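Local structure of nisin immunity protein (Lactococcus lactis subsp. lactis, 5XHB) at residues A[26-31]-A[103-108]; A[68-73]-A[86-91]; A[44-49]-A[73-78]. The protein helps protect nisin-producing Lactococcus lactis against nisin supplied from outside the cell, as a lipoprotein of the cell membrane. All coordinates share one frame; numbering follows the deposited sequence.

Contact 1. Residues A[26-31]-A[103-108]. With SO4 (sulfate ion), chain B.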
ATOM      1  N   SER A  26     -10.347  14.293   6.643  1.00 17.07           N
ATOM      2  CA  SER A  26      -9.087  13.686   6.235  1.00 17.81           C
ATOM      3  C   SER A  26      -9.242  12.789   5.010  1.00 17.57           C
ATOM      4  O   SER A  26     -10.109  11.911   4.979  1.00 15.00           O
ATOM      5  CB  SER A  26      -8.490  12.882   7.391  1.00 24.63           C
ATOM      6  OG  SER A  26      -8.178  13.740   8.480  1.00 28.09           O
ATOM      7  N   TYR A  27      -8.370  13.003   4.027  1.00 16.21           N
ATOM      8  CA  TYR A  27      -8.384  12.268   2.762  1.00 16.36           C
ATOM      9  C   TYR A  27      -7.005  11.750   2.412  1.00 15.82           C
ATOM     10  O   TYR A  27      -6.003  12.250   2.929  1.00 17.48           O
ATOM     11  CB  TYR A  27      -8.834  13.169   1.610  1.00 13.30           C
ATOM     12  CG  TYR A  27     -10.218  13.735   1.708  1.00 16.63           C
ATOM     13  CD1 TYR A  27     -11.305  13.061   1.158  1.00 13.30           C
ATOM     14  CD2 TYR A  27     -10.439  14.972   2.310  1.00 20.49           C
ATOM     15  CE1 TYR A  27     -12.574  13.584   1.221  1.00 20.17           C
ATOM     16  CE2 TYR A  27     -11.710  15.509   2.379  1.00 22.13           C
ATOM     17  CZ  TYR A  27     -12.773  14.809   1.840  1.00 25.56           C
ATOM     18  OH  TYR A  27     -14.033  15.346   1.907  1.00 27.18           O
ATOM     19  N   PHE A  28      -6.933  10.807   1.471  1.00 12.05           N
ATOM     20  CA  PHE A  28      -5.647  10.547   0.835  1.00 13.22           C
ATOM     21  C   PHE A  28      -5.765  10.490  -0.687  1.00 12.09           C
ATOM     22  O   PHE A  28      -6.826  10.210  -1.235  1.00 10.15           O
ATOM     23  CB  PHE A  28      -4.995   9.262   1.378  1.00 12.40           C
ATOM     24  CG  PHE A  28      -5.692   7.963   0.988  1.00 10.81           C
ATOM     25  CD1 PHE A  28      -6.901   7.598   1.561  1.00 11.99           C
ATOM     26  CD2 PHE A  28      -5.081   7.078   0.105  1.00 12.73           C
ATOM     27  CE1 PHE A  28      -7.517   6.381   1.225  1.00 12.37           C
ATOM     28  CE2 PHE A  28      -5.670   5.863  -0.236  1.00 12.67           C
ATOM     29  CZ  PHE A  28      -6.887   5.506   0.326  1.00 11.35           C
ATOM     30  N   VAL A  29      -4.672  10.810  -1.371  1.00 10.29           N
ATOM     31  CA  VAL A  29      -4.616  10.620  -2.818  1.00 11.35           C
ATOM     32  C   VAL A  29      -4.382   9.144  -3.121  1.00 12.35           C
ATOM     33  O   VAL A  29      -3.401   8.554  -2.659  1.00 13.83           O
ATOM     34  CB  VAL A  29      -3.495  11.445  -3.474  1.00 13.44           C
ATOM     35  CG1 VAL A  29      -3.652  11.444  -4.999  1.00 15.00           C
ATOM     36  CG2 VAL A  29      -3.501  12.884  -2.931  1.00 13.94           C
ATOM     37  N   THR A  30      -5.280   8.559  -3.903  1.00 12.38           N
ATOM     38  CA  THR A  30      -5.185   7.155  -4.275  1.00 11.43           C
ATOM     39  C   THR A  30      -4.379   6.960  -5.549  1.00 12.62           C
ATOM     40  O   THR A  30      -4.020   7.925  -6.224  1.00 13.25           O
ATOM     41  CB  THR A  30      -6.557   6.533  -4.538  1.00 11.45           C
ATOM     42  OG1 THR A  30      -7.058   7.064  -5.770  1.00 13.09           O
ATOM     43  CG2 THR A  30      -7.540   6.857  -3.407  1.00 10.99           C
ATOM     44  N   ASP A  31      -4.154   5.693  -5.895  1.00 12.26           N
ATOM     45  CA  ASP A  31      -3.474   5.344  -7.138  1.00 12.75           C
ATOM     46  C   ASP A  31      -4.483   5.094  -8.268  1.00 20.19           C
ATOM     47  O   ASP A  31      -4.122   4.576  -9.332  1.00 18.80           O
ATOM     48  CB  ASP A  31      -2.605   4.102  -6.935  1.00 14.20           C
ATOM     49  CG  ASP A  31      -1.505   3.975  -8.001  1.00 22.06           C
ATOM     50  OD1 ASP A  31      -0.902   5.004  -8.359  1.00 26.29           O
ATOM     51  OD2 ASP A  31      -1.256   2.843  -8.476  1.00 27.46           O
ATOM     52  N   VAL A 103      -7.841   0.678  -0.789  1.00 12.28           N
ATOM     53  CA  VAL A 103      -7.381   1.216  -2.062  1.00 13.66           C
ATOM     54  C   VAL A 103      -5.979   1.775  -1.851  1.00 14.51           C
ATOM     55  O   VAL A 103      -5.747   2.529  -0.892  1.00 13.75           O
ATOM     56  CB  VAL A 103      -8.314   2.338  -2.584  1.00 15.56           C
ATOM     57  CG1 VAL A 103      -7.773   2.926  -3.892  1.00 16.75           C
ATOM     58  CG2 VAL A 103      -9.740   1.825  -2.748  1.00 17.25           C
ATOM     59  N   LYS A 104      -5.042   1.409  -2.723  1.00 15.77           N
ATOM     60  CA  LYS A 104      -3.642   1.821  -2.553  1.00 13.28           C
ATOM     61  C   LYS A 104      -3.485   3.324  -2.715  1.00 13.34           C
ATOM     62  O   LYS A 104      -4.202   3.957  -3.495  1.00 14.03           O
ATOM     63  CB  LYS A 104      -2.739   1.075  -3.550  1.00 21.70           C
ATOM     64  CG  LYS A 104      -2.644  -0.425  -3.237  1.00 25.13           C
ATOM     65  CD  LYS A 104      -1.921  -1.263  -4.292  1.00 29.00           C
ATOM     66  CE  LYS A 104      -1.761  -2.707  -3.774  1.00 28.76           C
ATOM     67  NZ  LYS A 104      -1.180  -3.664  -4.758  1.00 36.54           N
ATOM     68  N   ALA A 105      -2.550   3.899  -1.970  1.00 12.96           N
ATOM     69  CA  ALA A 105      -2.241   5.313  -2.107  1.00 13.79           C
ATOM     70  C   ALA A 105      -1.461   5.521  -3.396  1.00 14.15           C
ATOM     71  O   ALA A 105      -0.909   4.572  -3.962  1.00 13.54           O
ATOM     72  CB  ALA A 105      -1.431   5.822  -0.903  1.00 13.65           C
ATOM     73  N   LEU A 106      -1.429   6.771  -3.836  1.00 13.60           N
ATOM     74  CA  LEU A 106      -0.700   7.188  -5.032  1.00 13.88           C
ATOM     75  C   LEU A 106       0.713   6.617  -5.064  1.00 17.88           C
ATOM     76  O   LEU A 106       1.444   6.725  -4.081  1.00 16.14           O
ATOM     77  CB  LEU A 106      -0.645   8.722  -5.085  1.00 14.92           C
ATOM     78  CG  LEU A 106       0.095   9.313  -6.289  1.00 18.20           C
ATOM     79  CD1 LEU A 106      -0.634   8.946  -7.575  1.00 18.99           C
ATOM     80  CD2 LEU A 106       0.244  10.826  -6.140  1.00 21.89           C
ATOM     81  N   ARG A 107       1.091   6.022  -6.191  1.00 17.17           N
ATOM     82  CA  ARG A 107       2.434   5.483  -6.366  1.00 19.19           C
ATOM     83  C   ARG A 107       3.363   6.488  -7.053  1.00 23.74           C
ATOM     84  O   ARG A 107       3.057   6.997  -8.126  1.00 20.55           O
ATOM     85  CB  ARG A 107       2.401   4.185  -7.181  1.00 20.91           C
ATOM     86  CG  ARG A 107       1.621   3.042  -6.536  1.00 23.04           C
ATOM     87  CD  ARG A 107       2.010   2.865  -5.086  1.00 23.09           C
ATOM     88  NE  ARG A 107       1.670   1.541  -4.552  1.00 27.86           N
ATOM     89  CZ  ARG A 107       1.020   1.348  -3.408  1.00 26.00           C
ATOM     90  NH1 ARG A 107       0.603   2.395  -2.699  1.00 17.06           N
ATOM     91  NH2 ARG A 107       0.786   0.116  -2.972  1.00 20.22           N
ATOM     92  N   LEU A 108       4.497   6.750  -6.416  1.00 24.17           N
ATOM     93  CA  LEU A 108       5.520   7.651  -6.937  1.00 28.19           C
ATOM     94  C   LEU A 108       6.026   7.199  -8.305  1.00 29.98           C
ATOM     95  O   LEU A 108       6.344   8.016  -9.173  1.00 30.03           O
ATOM     96  CB  LEU A 108       6.671   7.707  -5.944  1.00 30.35           C
ATOM     97  CG  LEU A 108       7.245   9.013  -5.420  1.00 40.38           C
ATOM     98  CD1 LEU A 108       6.169  10.057  -5.166  1.00 33.63           C
ATOM     99  CD2 LEU A 108       8.010   8.689  -4.143  1.00 41.08           C
TER
HETATM  100  S   SO4 B 301      -0.874   1.101   0.474  1.00 19.66           S
HETATM  101  O1  SO4 B 301      -2.215   0.725   0.970  1.00 17.80           O
HETATM  102  O2  SO4 B 301      -0.340   0.030  -0.362  1.00 23.78           O
HETATM  103  O3  SO4 B 301      -0.942   2.326  -0.321  1.00 19.36           O
HETATM  104  O4  SO4 B 301      -0.025   1.302   1.643  1.00 18.52           O
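The F28 ring turns its edge to the 103-108 loop. The CA of A105 lies in the ring plane, and CE2 of F28 comes 3.4 Å from the carbonyl O of V103. The other flat group is the R107 guanidinium. CB of K104 lies over the rim of one face, 3.3 Å above the plane, and a sulfate ion sits at its edge. R107 NH1 donates to sulfate O3 and NH2 donates to O2. The backbone N of A105 also reaches O3, at 2.8 Å and almost straight. The ion probably comes from the crystallisation liquor. Two backbone bonds join the two segments: L106 N to V29 O at 2.9 Å, and D31 N to K104 O at 3.0 Å. They flank the single bridge between T30 and A105. D31 has CG anti to its own backbone N (chi1 -159°), which brings OD1 within 3.1 Å of R107 N. That N-H meets OD1 from well above the carboxylate plane. The charged ends of D31 and R107 do not meet. N110 is a second donor to D31 OD1, R107 NE and K104 NZ form salt bridges with D120, and Y134, T208 and L207 also hydrogen-bond to the sulfate. The loop thus rests against strand 25-33, which has strand 19-22 on one side and strand 90-96 on the other. L106 touches Y92 of strand 90-96, and L108 packs on strand 67-78.

Contact 2. Residues A[68-73]-A[86-91]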
ATOM      1  N   VAL A  68      11.543  12.701  -7.602  1.00 41.54           N
ATOM      2  CA  VAL A  68      10.495  13.041  -8.549  1.00 31.17           C
ATOM      3  C   VAL A  68       9.788  14.290  -8.034  1.00 28.88           C
ATOM      4  O   VAL A  68       9.601  14.455  -6.826  1.00 25.88           O
ATOM      5  CB  VAL A  68       9.500  11.875  -8.758  1.00 37.95           C
ATOM      6  CG1 VAL A  68       8.850  11.489  -7.455  1.00 36.67           C
ATOM      7  CG2 VAL A  68       8.443  12.248  -9.784  1.00 33.97           C
ATOM      8  N   THR A  69       9.449  15.191  -8.952  1.00 24.53           N
ATOM      9  CA  THR A  69       8.769  16.431  -8.606  1.00 25.32           C
ATOM     10  C   THR A  69       7.282  16.294  -8.890  1.00 25.66           C
ATOM     11  O   THR A  69       6.883  15.914  -9.991  1.00 23.84           O
ATOM     12  CB  THR A  69       9.332  17.628  -9.389  1.00 26.51           C
ATOM     13  OG1 THR A  69      10.744  17.711  -9.171  1.00 32.55           O
ATOM     14  CG2 THR A  69       8.669  18.920  -8.944  1.00 24.35           C
ATOM     15  N   LEU A  70       6.468  16.578  -7.883  1.00 24.94           N
ATOM     16  CA  LEU A  70       5.022  16.488  -8.033  1.00 23.79           C
ATOM     17  C   LEU A  70       4.384  17.854  -7.939  1.00 21.73           C
ATOM     18  O   LEU A  70       4.609  18.599  -6.983  1.00 27.77           O
ATOM     19  CB  LEU A  70       4.421  15.578  -6.970  1.00 23.73           C
ATOM     20  CG  LEU A  70       4.919  14.143  -6.893  1.00 25.02           C
ATOM     21  CD1 LEU A  70       4.199  13.460  -5.744  1.00 25.26           C
ATOM     22  CD2 LEU A  70       4.693  13.404  -8.209  1.00 24.67           C
ATOM     23  N   VAL A  71       3.583  18.188  -8.935  1.00 17.78           N
ATOM     24  CA  VAL A  71       2.751  19.375  -8.831  1.00 17.67           C
ATOM     25  C   VAL A  71       1.310  18.958  -8.525  1.00 20.78           C
ATOM     26  O   VAL A  71       0.646  18.328  -9.362  1.00 18.14           O
ATOM     27  CB  VAL A  71       2.813  20.214 -10.118  1.00 20.99           C
ATOM     28  CG1 VAL A  71       1.747  21.296 -10.100  1.00 20.17           C
ATOM     29  CG2 VAL A  71       4.199  20.823 -10.253  1.00 20.91           C
ATOM     30  N   LEU A  72       0.851  19.298  -7.318  1.00 15.79           N
ATOM     31  CA  LEU A  72      -0.507  19.012  -6.867  1.00 18.45           C
ATOM     32  C   LEU A  72      -1.374  20.223  -7.145  1.00 21.24           C
ATOM     33  O   LEU A  72      -1.096  21.318  -6.658  1.00 23.32           O
ATOM     34  CB  LEU A  72      -0.536  18.681  -5.364  1.00 20.83           C
ATOM     35  CG  LEU A  72       0.625  17.836  -4.841  1.00 25.73           C
ATOM     36  CD1 LEU A  72       0.502  17.641  -3.336  1.00 30.63           C
ATOM     37  CD2 LEU A  72       0.632  16.517  -5.540  1.00 26.07           C
ATOM     38  N   ASN A  73      -2.429  20.037  -7.924  1.00 21.04           N
ATOM     39  CA  ASN A  73      -3.131  21.187  -8.471  1.00 20.62           C
ATOM     40  C   ASN A  73      -4.631  20.973  -8.585  1.00 22.37           C
ATOM     41  O   ASN A  73      -5.092  20.288  -9.504  1.00 20.93           O
ATOM     42  CB  ASN A  73      -2.550  21.518  -9.843  1.00 19.00           C
ATOM     43  CG  ASN A  73      -2.979  22.882 -10.354  1.00 26.70           C
ATOM     44  OD1 ASN A  73      -3.405  23.758  -9.587  1.00 27.26           O
ATOM     45  ND2 ASN A  73      -2.858  23.073 -11.660  1.00 29.76           N
ATOM     46  N   GLY A  86      -5.554  17.001  -9.261  1.00 17.56           N
ATOM     47  CA  GLY A  86      -4.578  17.097 -10.335  1.00 18.03           C
ATOM     48  C   GLY A  86      -3.193  16.781  -9.803  1.00 15.28           C
ATOM     49  O   GLY A  86      -2.727  17.415  -8.849  1.00 16.24           O
ATOM     50  N   ILE A  87      -2.549  15.778 -10.397  1.00 13.40           N
ATOM     51  CA  ILE A  87      -1.186  15.423 -10.050  1.00 13.69           C
ATOM     52  C   ILE A  87      -0.356  15.416 -11.325  1.00 14.99           C
ATOM     53  O   ILE A  87      -0.524  14.540 -12.173  1.00 13.78           O
ATOM     54  CB  ILE A  87      -1.052  14.033  -9.392  1.00 17.19           C
ATOM     55  CG1 ILE A  87      -2.121  13.811  -8.308  1.00 14.55           C
ATOM     56  CG2 ILE A  87       0.360  13.881  -8.820  1.00 16.38           C
ATOM     57  CD1 ILE A  87      -1.986  14.704  -7.115  1.00 20.87           C
ATOM     58  N   ASN A  88       0.549  16.376 -11.438  1.00 15.74           N
ATOM     59  CA  ASN A  88       1.301  16.580 -12.675  1.00 15.55           C
ATOM     60  C   ASN A  88       0.322  16.646 -13.835  1.00 15.19           C
ATOM     61  O   ASN A  88      -0.569  17.489 -13.812  1.00 15.15           O
ATOM     62  CB  ASN A  88       2.365  15.495 -12.856  1.00 18.48           C
ATOM     63  CG  ASN A  88       3.534  15.699 -11.905  1.00 21.34           C
ATOM     64  OD1 ASN A  88       3.467  16.567 -11.039  1.00 19.77           O
ATOM     65  ND2 ASN A  88       4.603  14.920 -12.061  1.00 22.59           N
ATOM     66  N   ASP A  89       0.460  15.763 -14.818  1.00 15.26           N
ATOM     67  CA  ASP A  89      -0.401  15.821 -15.999  1.00 17.59           C
ATOM     68  C   ASP A  89      -1.598  14.872 -15.915  1.00 21.49           C
ATOM     69  O   ASP A  89      -2.266  14.643 -16.914  1.00 17.21           O
ATOM     70  CB  ASP A  89       0.403  15.501 -17.266  1.00 17.50           C
ATOM     71  CG  ASP A  89       0.993  14.100 -17.240  1.00 30.16           C
ATOM     72  OD1 ASP A  89       1.320  13.610 -16.135  1.00 24.90           O
ATOM     73  OD2 ASP A  89       1.124  13.479 -18.318  1.00 30.90           O
ATOM     74  N   ARG A  90      -1.873  14.331 -14.729  1.00 17.17           N
ATOM     75  CA  ARG A  90      -2.964  13.375 -14.574  1.00 16.24           C
ATOM     76  C   ARG A  90      -3.931  13.805 -13.482  1.00 17.58           C
ATOM     77  O   ARG A  90      -3.763  14.856 -12.870  1.00 13.96           O
ATOM     78  CB  ARG A  90      -2.418  11.988 -14.251  1.00 17.97           C
ATOM     79  CG  ARG A  90      -1.616  11.368 -15.386  1.00 26.49           C
ATOM     80  CD  ARG A  90      -0.517  10.497 -14.820  1.00 31.50           C
ATOM     81  NE  ARG A  90       0.112   9.665 -15.833  1.00 37.52           N
ATOM     82  CZ  ARG A  90       0.646   8.474 -15.588  1.00 39.21           C
ATOM     83  NH1 ARG A  90       0.621   7.975 -14.360  1.00 31.17           N
ATOM     84  NH2 ARG A  90       1.198   7.776 -16.571  1.00 46.79           N
ATOM     85  N   TYR A  91      -4.938  12.967 -13.256  1.00 14.41           N
ATOM     86  CA  TYR A  91      -5.909  13.157 -12.183  1.00 17.18           C
ATOM     87  C   TYR A  91      -6.040  11.865 -11.394  1.00 16.48           C
ATOM     88  O   TYR A  91      -6.139  10.786 -11.980  1.00 15.70           O
ATOM     89  CB  TYR A  91      -7.272  13.554 -12.736  1.00 18.30           C
ATOM     90  CG  TYR A  91      -7.247  14.796 -13.599  1.00 18.71           C
ATOM     91  CD1 TYR A  91      -6.929  14.718 -14.949  1.00 21.76           C
ATOM     92  CD2 TYR A  91      -7.565  16.037 -13.068  1.00 18.65           C
ATOM     93  CE1 TYR A  91      -6.921  15.843 -15.746  1.00 24.59           C
ATOM     94  CE2 TYR A  91      -7.559  17.172 -13.860  1.00 23.76           C
ATOM     95  CZ  TYR A  91      -7.234  17.067 -15.198  1.00 27.92           C
ATOM     96  OH  TYR A  91      -7.226  18.195 -15.990  1.00 29.68           O
TER
HETATM   97  O   HOH W   1      -0.918  19.145 -11.681  1.00 23.96           O
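N88 reaches strand 68-73 with CG anti to its carbonyl carbon (chi1 -74°), and chi2 of 7° turns its amide along that strand's backbone. OD1 accepts from V71 N at 2.7 Å, nearly along the C=O axis of the amide. ND2 donates to T69 O at 3.2 Å, and that oxygen lies in the amide plane. Two bonds therefore fix the rotation of the side chain. The N88 backbone adds a third, from its N to V71 O at 2.9 Å. The 86-91 backbone turns here, in a type II' beta turn from I87 to R90 with N88 at its second position. A water donates to V71 O and to N88 O, joining the turn to the strand. Further along, N73 N donates to G86 O at 2.8 Å. L72 and I87 form a non-hydrogen-bonded antiparallel pair. Their side chains run alongside each other, with L72 CD2 3.6 Å from I87 CD1. L70 CD2 borders the apolar patch, near I87 CG2. F111 touches both L70 and I87. The contact pairs the two strands of the hairpin 67-78 and 83-87, where the second strand runs into the next turn. The face of L72 and I87 is apolar. The N88 amide stands in for a backbone partner, so V71 N-H and T69 C=O stay paired where the 86-91 backbone has already turned off.

Contact 3. Residues A[44-49]-A[73-78]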
ATOM      1  N   VAL A  44     -12.078  23.027  -5.597  1.00 30.87           N
ATOM      2  CA  VAL A  44     -11.095  23.770  -4.806  1.00 27.61           C
ATOM      3  C   VAL A  44      -9.886  24.095  -5.652  1.00 31.87           C
ATOM      4  O   VAL A  44      -9.322  23.203  -6.282  1.00 24.30           O
ATOM      5  CB  VAL A  44     -10.573  22.983  -3.586  1.00 30.70           C
ATOM      6  CG1 VAL A  44      -9.770  23.899  -2.678  1.00 33.40           C
ATOM      7  CG2 VAL A  44     -11.698  22.355  -2.832  1.00 39.61           C
ATOM      8  N   LYS A  45      -9.469  25.357  -5.648  1.00 26.21           N
ATOM      9  CA  LYS A  45      -8.238  25.729  -6.320  1.00 26.03           C
ATOM     10  C   LYS A  45      -7.080  25.813  -5.325  1.00 27.40           C
ATOM     11  O   LYS A  45      -7.192  26.447  -4.279  1.00 31.46           O
ATOM     12  CB  LYS A  45      -8.417  27.055  -7.061  1.00 30.66           C
ATOM     13  CG  LYS A  45      -9.402  26.970  -8.224  1.00 35.20           C
ATOM     14  CD  LYS A  45      -9.464  28.296  -8.978  1.00 49.90           C
ATOM     15  CE  LYS A  45     -10.478  28.262 -10.118  1.00 56.99           C
ATOM     16  NZ  LYS A  45     -10.668  29.622 -10.722  1.00 58.04           N
ATOM     17  N   PHE A  46      -5.989  25.123  -5.640  1.00 22.47           N
ATOM     18  CA  PHE A  46      -4.752  25.205  -4.869  1.00 20.95           C
ATOM     19  C   PHE A  46      -3.612  24.711  -5.745  1.00 22.55           C
ATOM     20  O   PHE A  46      -3.844  24.029  -6.742  1.00 22.61           O
ATOM     21  CB  PHE A  46      -4.837  24.382  -3.579  1.00 24.00           C
ATOM     22  CG  PHE A  46      -4.611  22.907  -3.786  1.00 20.98           C
ATOM     23  CD1 PHE A  46      -5.628  22.094  -4.259  1.00 25.53           C
ATOM     24  CD2 PHE A  46      -3.375  22.340  -3.519  1.00 23.58           C
ATOM     25  CE1 PHE A  46      -5.413  20.732  -4.460  1.00 23.28           C
ATOM     26  CE2 PHE A  46      -3.153  20.977  -3.719  1.00 22.30           C
ATOM     27  CZ  PHE A  46      -4.171  20.181  -4.197  1.00 23.17           C
ATOM     28  N   TYR A  47      -2.385  25.040  -5.353  1.00 19.58           N
ATOM     29  CA  TYR A  47      -1.193  24.630  -6.080  1.00 20.77           C
ATOM     30  C   TYR A  47      -0.095  24.316  -5.076  1.00 23.09           C
ATOM     31  O   TYR A  47       0.278  25.168  -4.272  1.00 24.42           O
ATOM     32  CB  TYR A  47      -0.746  25.737  -7.048  1.00 21.46           C
ATOM     33  CG  TYR A  47       0.428  25.382  -7.924  1.00 23.17           C
ATOM     34  CD1 TYR A  47       1.732  25.492  -7.459  1.00 24.37           C
ATOM     35  CD2 TYR A  47       0.233  24.939  -9.227  1.00 27.21           C
ATOM     36  CE1 TYR A  47       2.810  25.164  -8.260  1.00 21.69           C
ATOM     37  CE2 TYR A  47       1.310  24.612 -10.040  1.00 25.78           C
ATOM     38  CZ  TYR A  47       2.595  24.729  -9.551  1.00 22.08           C
ATOM     39  OH  TYR A  47       3.671  24.408 -10.340  1.00 21.17           O
ATOM     40  N   LYS A  48       0.425  23.097  -5.119  1.00 19.97           N
ATOM     41  CA  LYS A  48       1.483  22.702  -4.207  1.00 23.20           C
ATOM     42  C   LYS A  48       2.547  21.898  -4.941  1.00 22.83           C
ATOM     43  O   LYS A  48       2.237  20.964  -5.670  1.00 22.31           O
ATOM     44  CB  LYS A  48       0.895  21.894  -3.039  1.00 25.27           C
ATOM     45  CG  LYS A  48       1.930  21.341  -2.060  1.00 28.60           C
ATOM     46  CD  LYS A  48       2.631  22.449  -1.288  1.00 31.96           C
ATOM     47  CE  LYS A  48       3.258  21.909  -0.004  1.00 41.87           C
ATOM     48  NZ  LYS A  48       4.255  22.849   0.597  1.00 44.08           N
ATOM     49  N   LEU A  49       3.807  22.272  -4.761  1.00 22.22           N
ATOM     50  CA  LEU A  49       4.884  21.510  -5.361  1.00 22.74           C
ATOM     51  C   LEU A  49       5.620  20.723  -4.292  1.00 24.00           C
ATOM     52  O   LEU A  49       6.030  21.274  -3.271  1.00 29.34           O
ATOM     53  CB  LEU A  49       5.853  22.432  -6.120  1.00 27.80           C
ATOM     54  CG  LEU A  49       6.966  21.694  -6.865  1.00 28.34           C
ATOM     55  CD1 LEU A  49       7.196  22.301  -8.241  1.00 33.09           C
ATOM     56  CD2 LEU A  49       8.247  21.732  -6.057  1.00 33.41           C
ATOM     57  N   ASN A  73      -2.429  20.037  -7.924  1.00 21.04           N
ATOM     58  CA  ASN A  73      -3.131  21.187  -8.471  1.00 20.62           C
ATOM     59  C   ASN A  73      -4.631  20.973  -8.585  1.00 22.37           C
ATOM     60  O   ASN A  73      -5.092  20.288  -9.504  1.00 20.93           O
ATOM     61  CB  ASN A  73      -2.550  21.518  -9.843  1.00 19.00           C
ATOM     62  CG  ASN A  73      -2.979  22.882 -10.354  1.00 26.70           C
ATOM     63  OD1 ASN A  73      -3.405  23.758  -9.587  1.00 27.26           O
ATOM     64  ND2 ASN A  73      -2.858  23.073 -11.660  1.00 29.76           N
ATOM     65  N   ASN A  74      -5.363  21.561  -7.635  1.00 19.58           N
ATOM     66  CA  ASN A  74      -6.823  21.600  -7.600  1.00 20.82           C
ATOM     67  C   ASN A  74      -7.483  20.278  -7.273  1.00 20.38           C
ATOM     68  O   ASN A  74      -6.935  19.213  -7.533  1.00 18.79           O
ATOM     69  CB  ASN A  74      -7.380  22.104  -8.926  1.00 20.43           C
ATOM     70  CG  ASN A  74      -6.775  23.424  -9.329  1.00 24.57           C
ATOM     71  OD1 ASN A  74      -6.395  24.222  -8.479  1.00 21.91           O
ATOM     72  ND2 ASN A  74      -6.663  23.653 -10.626  1.00 23.16           N
ATOM     73  N   ILE A  75      -8.671  20.380  -6.687  1.00 20.27           N
ATOM     74  CA  ILE A  75      -9.560  19.238  -6.495  1.00 17.19           C
ATOM     75  C   ILE A  75     -10.746  19.414  -7.425  1.00 22.87           C
ATOM     76  O   ILE A  75     -11.318  20.506  -7.498  1.00 22.69           O
ATOM     77  CB  ILE A  75     -10.041  19.124  -5.028  1.00 15.51           C
ATOM     78  CG1 ILE A  75      -8.855  18.838  -4.113  1.00 16.86           C
ATOM     79  CG2 ILE A  75     -11.112  18.029  -4.879  1.00 16.71           C
ATOM     80  CD1 ILE A  75      -9.221  18.528  -2.689  1.00 20.56           C
ATOM     81  N   TYR A  76     -11.092  18.348  -8.144  1.00 17.86           N
ATOM     82  CA  TYR A  76     -12.196  18.336  -9.096  1.00 21.28           C
ATOM     83  C   TYR A  76     -13.270  17.329  -8.722  1.00 22.07           C
ATOM     84  O   TYR A  76     -12.985  16.322  -8.069  1.00 20.90           O
ATOM     85  CB  TYR A  76     -11.699  17.973 -10.492  1.00 22.10           C
ATOM     86  CG  TYR A  76     -10.636  18.879 -11.013  1.00 21.90           C
ATOM     87  CD1 TYR A  76      -9.313  18.715 -10.631  1.00 21.19           C
ATOM     88  CD2 TYR A  76     -10.947  19.899 -11.896  1.00 27.08           C
ATOM     89  CE1 TYR A  76      -8.328  19.545 -11.112  1.00 23.20           C
ATOM     90  CE2 TYR A  76      -9.962  20.740 -12.381  1.00 28.51           C
ATOM     91  CZ  TYR A  76      -8.661  20.560 -11.982  1.00 24.69           C
ATOM     92  OH  TYR A  76      -7.676  21.391 -12.459  1.00 26.60           O
ATOM     93  N   GLU A  77     -14.492  17.565  -9.179  1.00 24.06           N
ATOM     94  CA  GLU A  77     -15.494  16.515  -9.102  1.00 21.42           C
ATOM     95  C   GLU A  77     -15.477  15.721 -10.401  1.00 22.73           C
ATOM     96  O   GLU A  77     -15.468  16.308 -11.487  1.00 27.06           O
ATOM     97  CB  GLU A  77     -16.886  17.091  -8.832  1.00 25.11           C
ATOM     98  CG  GLU A  77     -17.938  16.004  -8.626  1.00 25.89           C
ATOM     99  CD  GLU A  77     -19.306  16.569  -8.304  1.00 40.68           C
ATOM    100  OE1 GLU A  77     -19.487  17.798  -8.444  1.00 40.36           O
ATOM    101  OE2 GLU A  77     -20.200  15.783  -7.918  1.00 42.40           O
ATOM    102  N   ALA A  78     -15.455  14.389 -10.298  1.00 18.29           N
ATOM    103  CA  ALA A  78     -15.478  13.540 -11.481  1.00 17.64           C
ATOM    104  C   ALA A  78     -16.921  13.210 -11.896  1.00 23.95           C
ATOM    105  O   ALA A  78     -17.870  13.536 -11.186  1.00 23.67           O
ATOM    106  CB  ALA A  78     -14.686  12.259 -11.235  1.00 22.80           C
TER
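V44 and I75 form a hydrogen-bonded antiparallel pair in the sheet that contains strands 39-53 and 67-78. A beta bulge follows and shifts the register by one residue between V44 and Y47. The segment axes come within 4.5 Å, with their N-to-C directions 145° apart. The regular part is the V44-I75 pair. I75 N donates to V44 O at 2.9 Å, in the carbonyl plane, and V44 N returns a longer bond to I75 O. The two CB atoms are 4.2 Å apart on the same face. I75 is buried there, and F20, Y22 and V10 also touch it. F46 packs closely beside this pair. Its CG sits between its backbone N and carbonyl carbon (chi1 80°), and the ring meets the 73-75 backbone obliquely. CE1 of F46 is 3.3 Å from N74 N and 3.9 Å from I75 CG1. L72, M85 and V10 add to the surroundings of the ring.

The other side is looser and more open to solvent. K45 and Y47 are exposed there. The K45 side chain runs out next to that of N74, but only its first carbons come near the amide. Y47 and N73 form a non-hydrogen-bonded pair. At the bulge, N74 has a positive phi of 72°. Its backbone N makes a weak bond to F46 O. The N74 side chain supplies a firmer link, with OD1 accepting from F46 N at 3.0 Å. The other end of this amide is held within its own strand: N74 ND2 donates to the hydroxyl OH of Y76 at 3.1 Å, and that oxygen lies in the amide plane.

Overall arrangement
All three contacts reach one antiparallel sheet, in the N-terminal part of the chain; in contact 1 a loop lies against its strand 25-33. Strand 67-78 serves both contact 2 and contact 3, which share N73 and have centres about 10 Å apart. Its two neighbours are strand 83-87 in contact 2 and strand 39-53 in contact 3. Contact 1 lies about 13 Å from contact 2 and about 15 Å from contact 3, between centres. Along the chain, contact 1 closes a loop that encloses the other two, whose segments alternate. L106 touches I87, and L108 touches V68 and L70. The 103-108 loop thus lies across four consecutive strands of the sheet, from 25-33 to 67-78.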